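Local coordinates for particle-associated lyase (Acinetobacter bacteriophage AP22, PDB 4Y9V), which probably cleaves the capsular polysaccharide of Acinetobacter baumannii as a lyase of the phage tailspike, whose trimeric body is built on a pectin-lyase-like beta-helix, at residues Asp492-Thr497 with Leu546-Ser551; Thr519-Gln524 with Ser620-Ile625. All coordinates share one frame; numbering follows the deposited sequence. Where two conformers were deposited one is given.

Interactions 1 and 2 lie side by side, their centres about 10 Å apart, where the last turns of the beta-helix pass into the C-terminal Ig-like domain. Their segments alternate along the chain: 492-497, 519-524, 546-551, then 620-625. Strand 486-496, which carries the first, runs parallel beside strand 518-531, which carries the second, and the chain end returns antiparallel along the latter. Several hydrogen bonds join the contacts directly, among them those between Y550 OH and M522 O and between Q524 NE2 and Y548 O. Between subunits they meet again: the C-terminal carboxylate of interaction 2 reaches K547 and Y548 of a neighbouring subunit, tying the domain junction to the trimer interface.

Interaction 1: residues Asp492-Thr497 with Leu546-Ser551; sequences DDVVNT and LKYKYS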
loop_
_atom_site.group_PDB
_atom_site.type_symbol
_atom_site.label_atom_id
_atom_site.label_comp_id
_atom_site.label_asym_id
_atom_site.label_seq_id
_atom_site.Cartn_x
_atom_site.Cartn_y
_atom_site.Cartn_z
ATOM N N ASP A 492 3.082 21.431 -7.391
ATOM C CA ASP A 492 4.037 22.010 -6.441
ATOM C C ASP A 492 5.342 21.215 -6.276
ATOM O O ASP A 492 6.268 21.772 -5.674
ATOM C CB ASP A 492 3.403 22.254 -5.092
ATOM C CG ASP A 492 2.974 20.995 -4.377
ATOM O OD1 ASP A 492 2.990 19.930 -4.971
ATOM O OD2 ASP A 492 2.596 21.120 -3.167
ATOM N N ASP A 493 5.423 20.004 -6.776
ATOM C CA ASP A 493 6.577 19.140 -6.516
ATOM C C ASP A 493 6.618 18.073 -7.619
ATOM O O ASP A 493 6.119 16.973 -7.457
ATOM C CB ASP A 493 6.516 18.514 -5.148
ATOM C CG ASP A 493 7.729 17.684 -4.782
ATOM O OD1 ASP A 493 8.734 17.647 -5.562
ATOM O OD2 ASP A 493 7.663 17.049 -3.680
ATOM N N VAL A 494 7.202 18.480 -8.747
ATOM C CA VAL A 494 7.364 17.656 -9.927
ATOM C C VAL A 494 8.822 17.802 -10.377
ATOM O O VAL A 494 9.459 18.812 -10.067
ATOM C CB VAL A 494 6.407 18.069 -11.074
ATOM C CG1 VAL A 494 4.958 18.000 -10.614
ATOM C CG2 VAL A 494 6.731 19.443 -11.647
ATOM N N VAL A 495 9.289 16.813 -11.149
ATOM C CA VAL A 495 10.656 16.760 -11.637
ATOM C C VAL A 495 10.647 16.447 -13.133
ATOM O O VAL A 495 10.259 15.357 -13.535
ATOM C CB VAL A 495 11.489 15.713 -10.849
ATOM C CG1 VAL A 495 12.951 15.804 -11.280
ATOM C CG2 VAL A 495 11.327 15.855 -9.336
ATOM N N ASN A 496 11.064 17.374 -14.011
ATOM C CA ASN A 496 11.398 17.030 -15.397
ATOM C C ASN A 496 12.906 16.752 -15.419
ATOM O O ASN A 496 13.716 17.646 -15.176
ATOM C CB ASN A 496 11.054 18.144 -16.371
ATOM C CG ASN A 496 9.587 18.106 -16.727
ATOM O OD1 ASN A 496 9.260 17.272 -17.699
ATOM N ND2 ASN A 496 8.747 18.782 -16.111
ATOM N N THR A 497 13.277 15.504 -15.700
ATOM C CA THR A 497 14.670 15.113 -15.621
ATOM C C THR A 497 15.512 15.600 -16.799
ATOM O O THR A 497 16.745 15.604 -16.675
ATOM C CB THR A 497 14.805 13.604 -15.416
ATOM O OG1 THR A 497 14.372 12.988 -16.634
ATOM C CG2 THR A 497 14.032 13.129 -14.208
ATOM N N LEU A 546 12.802 30.807 -17.303
ATOM C CA LEU A 546 12.520 29.789 -16.313
ATOM C C LEU A 546 12.252 28.433 -16.986
ATOM O O LEU A 546 11.515 28.331 -17.958
ATOM C CB LEU A 546 11.283 30.187 -15.508
ATOM C CG LEU A 546 11.404 31.527 -14.756
ATOM C CD1 LEU A 546 10.066 31.848 -14.125
ATOM C CD2 LEU A 546 12.571 31.511 -13.779
ATOM N N LYS A 547 12.826 27.364 -16.385
ATOM C CA LYS A 547 12.564 26.034 -16.923
ATOM C C LYS A 547 11.106 25.650 -16.860
ATOM O O LYS A 547 10.536 25.068 -17.827
ATOM C CB LYS A 547 13.397 25.033 -16.153
ATOM C CG LYS A 547 13.042 23.593 -16.557
ATOM C CD LYS A 547 14.027 22.604 -15.965
ATOM C CE LYS A 547 13.688 21.170 -16.256
ATOM N NZ LYS A 547 14.608 20.244 -15.578
ATOM N N TYR A 548 10.489 25.892 -15.711
ATOM C CA TYR A 548 9.076 25.615 -15.522
ATOM C C TYR A 548 8.332 26.936 -15.652
ATOM O O TYR A 548 8.659 27.923 -14.985
ATOM C CB TYR A 548 8.795 24.964 -14.159
ATOM C CG TYR A 548 9.574 23.679 -13.929
ATOM C CD1 TYR A 548 9.084 22.433 -14.301
ATOM C CD2 TYR A 548 10.815 23.712 -13.296
ATOM C CE1 TYR A 548 9.800 21.282 -14.063
ATOM C CE2 TYR A 548 11.536 22.555 -13.056
ATOM C CZ TYR A 548 11.038 21.329 -13.445
ATOM O OH TYR A 548 11.723 20.149 -13.223
ATOM N N LYS A 549 7.323 26.992 -16.531
ATOM C CA LYS A 549 6.610 28.238 -16.745
ATOM C C LYS A 549 5.313 28.242 -15.937
ATOM O O LYS A 549 4.664 27.241 -15.753
ATOM C CB LYS A 549 6.318 28.368 -18.240
ATOM C CG LYS A 549 7.590 28.351 -19.056
ATOM C CD LYS A 549 7.361 28.398 -20.542
ATOM C CE LYS A 549 6.714 27.077 -20.876
ATOM N NZ LYS A 549 6.834 26.812 -22.343
ATOM N N TYR A 550 5.004 29.434 -15.452
ATOM C CA TYR A 550 3.781 29.624 -14.663
ATOM C C TYR A 550 2.591 29.971 -15.571
ATOM O O TYR A 550 2.740 30.392 -16.704
ATOM C CB TYR A 550 4.036 30.757 -13.636
ATOM C CG TYR A 550 5.120 30.387 -12.640
ATOM C CD1 TYR A 550 4.827 29.576 -11.579
ATOM C CD2 TYR A 550 6.432 30.808 -12.795
ATOM C CE1 TYR A 550 5.795 29.180 -10.655
ATOM C CE2 TYR A 550 7.413 30.430 -11.891
ATOM C CZ TYR A 550 7.077 29.599 -10.848
ATOM O OH TYR A 550 8.115 29.221 -9.990
ATOM N N SER A 551 1.388 29.873 -14.997
ATOM C CA SER A 551 0.211 30.298 -15.737
ATOM C C SER A 551 0.101 31.807 -15.852
ATOM O O SER A 551 -0.617 32.310 -16.715
ATOM C CB SER A 551 -1.075 29.769 -15.117
ATOM O OG SER A 551 -1.216 30.318 -13.802
#
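Y548 sends its ring end-on toward the backbone of N496, and the hydroxyl OH accepts a nearly straight hydrogen bond from N496 N (3.0 Å, 168° at the hydrogen). This N-H lies at the edge of the ring and in its plane. The N496 side chain crosses the ring obliquely, with its amide plane turned 44° from that of the tyrosine. V494 CG2 makes a looser apolar contact with Y548 CE1, 4.3 Å away. In the conformer described, the neighbouring K547 runs out fully extended, CG anti to the backbone N (chi1 173°), and this reach brings K547 NZ to within 2.8 Å of N496 O; the ammonium is tilted somewhat from the carbonyl plane. On its way the lysine passes over one face of the Y548 ring, K547 CG 3.9 Å above the plane and offset toward the rim. N-H and C=O of a single residue at the end of the strand are thus taken by two consecutive side chains of the loop. Both polar ends have a further partner, the C-terminal carboxylate of I625 of the second subunit, which forms a salt bridge with K547 and a hydrogen bond with Y548; the positive ammonium probably helps to hold that carboxylate there. V494 and Y548 both pack on M522 of strand 518-531, while V494 also touches V461 and N496 touches C463 of strand 461-463, so the loop between strands 538-545 and 555-561 is docked against the closing turns of the beta-helix.

Interaction 2: residues Thr519-Gln524 with Ser620-Ile625; sequences TRQMLQ and SGIREI
The guanidinium groups of R520 and R623 are nearly parallel, their planes 13° apart, but displaced, so that they overlap near the rim. R623 NH1 stands 3.2 Å above the plane of the R520 group, toward its rim, whereas R520 CD sits over the centre of the R623 group. At the edge of R520, in its plane, is the terminal oxygen of I625: R520 NE and NH2 both donate to I625 O, at 3.0 Å and 2.9 Å, a side-on grip on one atom from the same face of the carboxylate. R520 is extended from CG to NE, while R623, in the conformer described, bends at chi2 and chi3 (-70° and -68°), which folds its end back over its partner. The two strands pair antiparallel: R520 and R623 form a non-hydrogen-bonded pair, followed by the hydrogen-bonded pairs Q521-I622 and Q524-S620, separated by a beta bulge. Q521 and I622 lie alongside each other, and Q521 NE2 donates to T519 OG1 in its own amide plane (2.9 Å). E624 OE1 receives T519 N at 2.8 Å through its anti lone pair and T519 OG1 from above the carboxylate plane; E624 OE2 bridges to K552. A long salt bridge, R520 NH2 to I625 OXT (3.7 Å), and probably one water in two alternative positions, accepting from both arginines, offset their like charges. R520 NH2 also donates to V494 O of the third subunit, whose K547 and Y548 bind I625 OXT, so the chain terminus helps join the subunits.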
loop_
_atom_site.group_PDB
_atom_site.type_symbol
_atom_site.label_atom_id
_atom_site.label_comp_id
_atom_site.label_asym_id
_atom_site.label_seq_id
_atom_site.Cartn_x
_atom_site.Cartn_y
_atom_site.Cartn_z
ATOM N N THR A 519 -4.204 28.724 -7.161
ATOM C CA THR A 519 -3.171 27.775 -7.531
ATOM C C THR A 519 -2.023 27.793 -6.559
ATOM O O THR A 519 -1.752 28.766 -5.880
ATOM C CB THR A 519 -2.658 28.018 -8.963
ATOM O OG1 THR A 519 -1.827 29.152 -9.013
ATOM C CG2 THR A 519 -3.787 28.065 -9.969
ATOM N N ARG A 520 -1.287 26.658 -6.539
ATOM C CA ARG A 520 0.064 26.602 -6.018
ATOM C C ARG A 520 0.920 26.091 -7.149
ATOM O O ARG A 520 0.603 25.063 -7.751
ATOM C CB ARG A 520 0.202 25.703 -4.802
ATOM C CG ARG A 520 -0.525 26.108 -3.573
ATOM C CD ARG A 520 -0.370 25.120 -2.446
ATOM N NE ARG A 520 -1.085 25.553 -1.271
ATOM C CZ ARG A 520 -1.226 24.864 -0.135
ATOM N NH1 ARG A 520 -0.668 23.721 -0.039
ATOM N NH2 ARG A 520 -1.965 25.337 0.845
ATOM N N GLN A 521 1.979 26.827 -7.489
ATOM C CA GLN A 521 2.856 26.478 -8.586
ATOM C C GLN A 521 4.287 26.473 -8.069
ATOM O O GLN A 521 4.730 27.416 -7.413
ATOM C CB GLN A 521 2.673 27.449 -9.770
ATOM C CG GLN A 521 1.221 27.478 -10.240
ATOM C CD GLN A 521 0.960 28.338 -11.455
ATOM O OE1 GLN A 521 1.682 28.267 -12.458
ATOM N NE2 GLN A 521 -0.091 29.130 -11.385
ATOM N N MET A 522 4.982 25.381 -8.382
ATOM C CA MET A 522 6.285 25.028 -7.824
ATOM C C MET A 522 7.256 26.199 -7.826
ATOM O O MET A 522 7.447 26.874 -8.835
ATOM C CB MET A 522 6.885 23.856 -8.628
ATOM C CG MET A 522 8.155 23.312 -7.986
ATOM S SD MET A 522 8.701 21.736 -8.681
ATOM C CE MET A 522 9.180 22.251 -10.336
ATOM N N LEU A 523 7.910 26.368 -6.685
ATOM C CA LEU A 523 8.947 27.383 -6.560
ATOM C C LEU A 523 10.156 27.002 -7.400
ATOM O O LEU A 523 10.480 25.845 -7.632
ATOM C CB LEU A 523 9.338 27.671 -5.098
ATOM C CG LEU A 523 8.432 28.625 -4.226
ATOM C CD1 LEU A 523 8.635 30.152 -4.302
ATOM C CD2 LEU A 523 6.933 28.318 -4.430
ATOM N N GLN A 524 10.836 28.043 -7.879
ATOM C CA GLN A 524 12.126 27.949 -8.562
ATOM C C GLN A 524 13.064 28.979 -7.907
ATOM O O GLN A 524 12.599 29.927 -7.267
ATOM C CB GLN A 524 12.006 28.180 -10.052
ATOM C CG GLN A 524 11.201 27.068 -10.740
ATOM C CD GLN A 524 10.869 27.382 -12.162
ATOM O OE1 GLN A 524 11.631 27.045 -13.101
ATOM N NE2 GLN A 524 9.729 28.016 -12.372
ATOM N N SER A 620 11.098 32.362 -7.417
ATOM C CA SER A 620 9.776 32.564 -7.976
ATOM C C SER A 620 8.809 31.527 -7.403
ATOM O O SER A 620 9.214 30.412 -7.050
ATOM C CB SER A 620 9.813 32.420 -9.485
ATOM O OG SER A 620 10.247 31.143 -9.921
ATOM N N GLY A 621 7.527 31.853 -7.397
ATOM C CA GLY A 621 6.516 30.887 -6.982
ATOM C C GLY A 621 5.140 31.520 -7.027
ATOM O O GLY A 621 5.011 32.731 -7.151
ATOM N N ILE A 622 4.108 30.668 -6.873
ATOM C CA ILE A 622 2.726 31.144 -6.704
ATOM C C ILE A 622 2.088 30.277 -5.612
ATOM O O ILE A 622 2.181 29.044 -5.688
ATOM C CB ILE A 622 1.915 31.083 -8.011
ATOM C CG1 ILE A 622 2.538 31.998 -9.052
ATOM C CG2 ILE A 622 0.457 31.408 -7.730
ATOM C CD1 ILE A 622 1.918 31.914 -10.442
ATOM N N ARG A 623 1.481 30.896 -4.614
ATOM C CA ARG A 623 0.816 30.249 -3.487
ATOM C C ARG A 623 -0.486 30.964 -3.155
ATOM O O ARG A 623 -0.503 31.915 -2.364
ATOM C CB ARG A 623 1.682 30.224 -2.219
ATOM C CG ARG A 623 3.019 29.544 -2.398
ATOM C CD ARG A 623 2.975 28.056 -2.593
ATOM N NE ARG A 623 2.524 27.347 -1.387
ATOM C CZ ARG A 623 2.722 26.066 -1.122
ATOM N NH1 ARG A 623 2.293 25.540 0.008
ATOM N NH2 ARG A 623 3.373 25.317 -1.966
ATOM N N GLU A 624 -1.602 30.566 -3.744
ATOM C CA GLU A 624 -2.872 31.311 -3.611
ATOM C C GLU A 624 -3.930 30.608 -2.777
ATOM O O GLU A 624 -5.073 31.133 -2.645
ATOM C CB GLU A 624 -3.481 31.558 -4.989
ATOM C CG GLU A 624 -2.613 32.393 -5.892
ATOM C CD GLU A 624 -3.006 32.399 -7.352
ATOM O OE1 GLU A 624 -3.450 31.358 -7.901
ATOM O OE2 GLU A 624 -2.746 33.441 -7.994
ATOM N N ILE A 625 -3.700 29.444 -2.255
ATOM C CA ILE A 625 -4.742 28.757 -1.447
ATOM C C ILE A 625 -4.039 28.047 -0.313
ATOM O O ILE A 625 -2.825 27.808 -0.389
ATOM C CB ILE A 625 -5.520 27.790 -2.316
ATOM C CG1 ILE A 625 -6.754 27.247 -1.602
ATOM C CG2 ILE A 625 -4.653 26.714 -2.857
ATOM C CD1 ILE A 625 -7.667 26.442 -2.511
ATOM O OXT ILE A 625 -4.768 27.709 0.673
HETATM O O HOH W 1 1.529 22.593 -1.003
HETATM O O HOH W 2 2.219 22.819 -1.246
#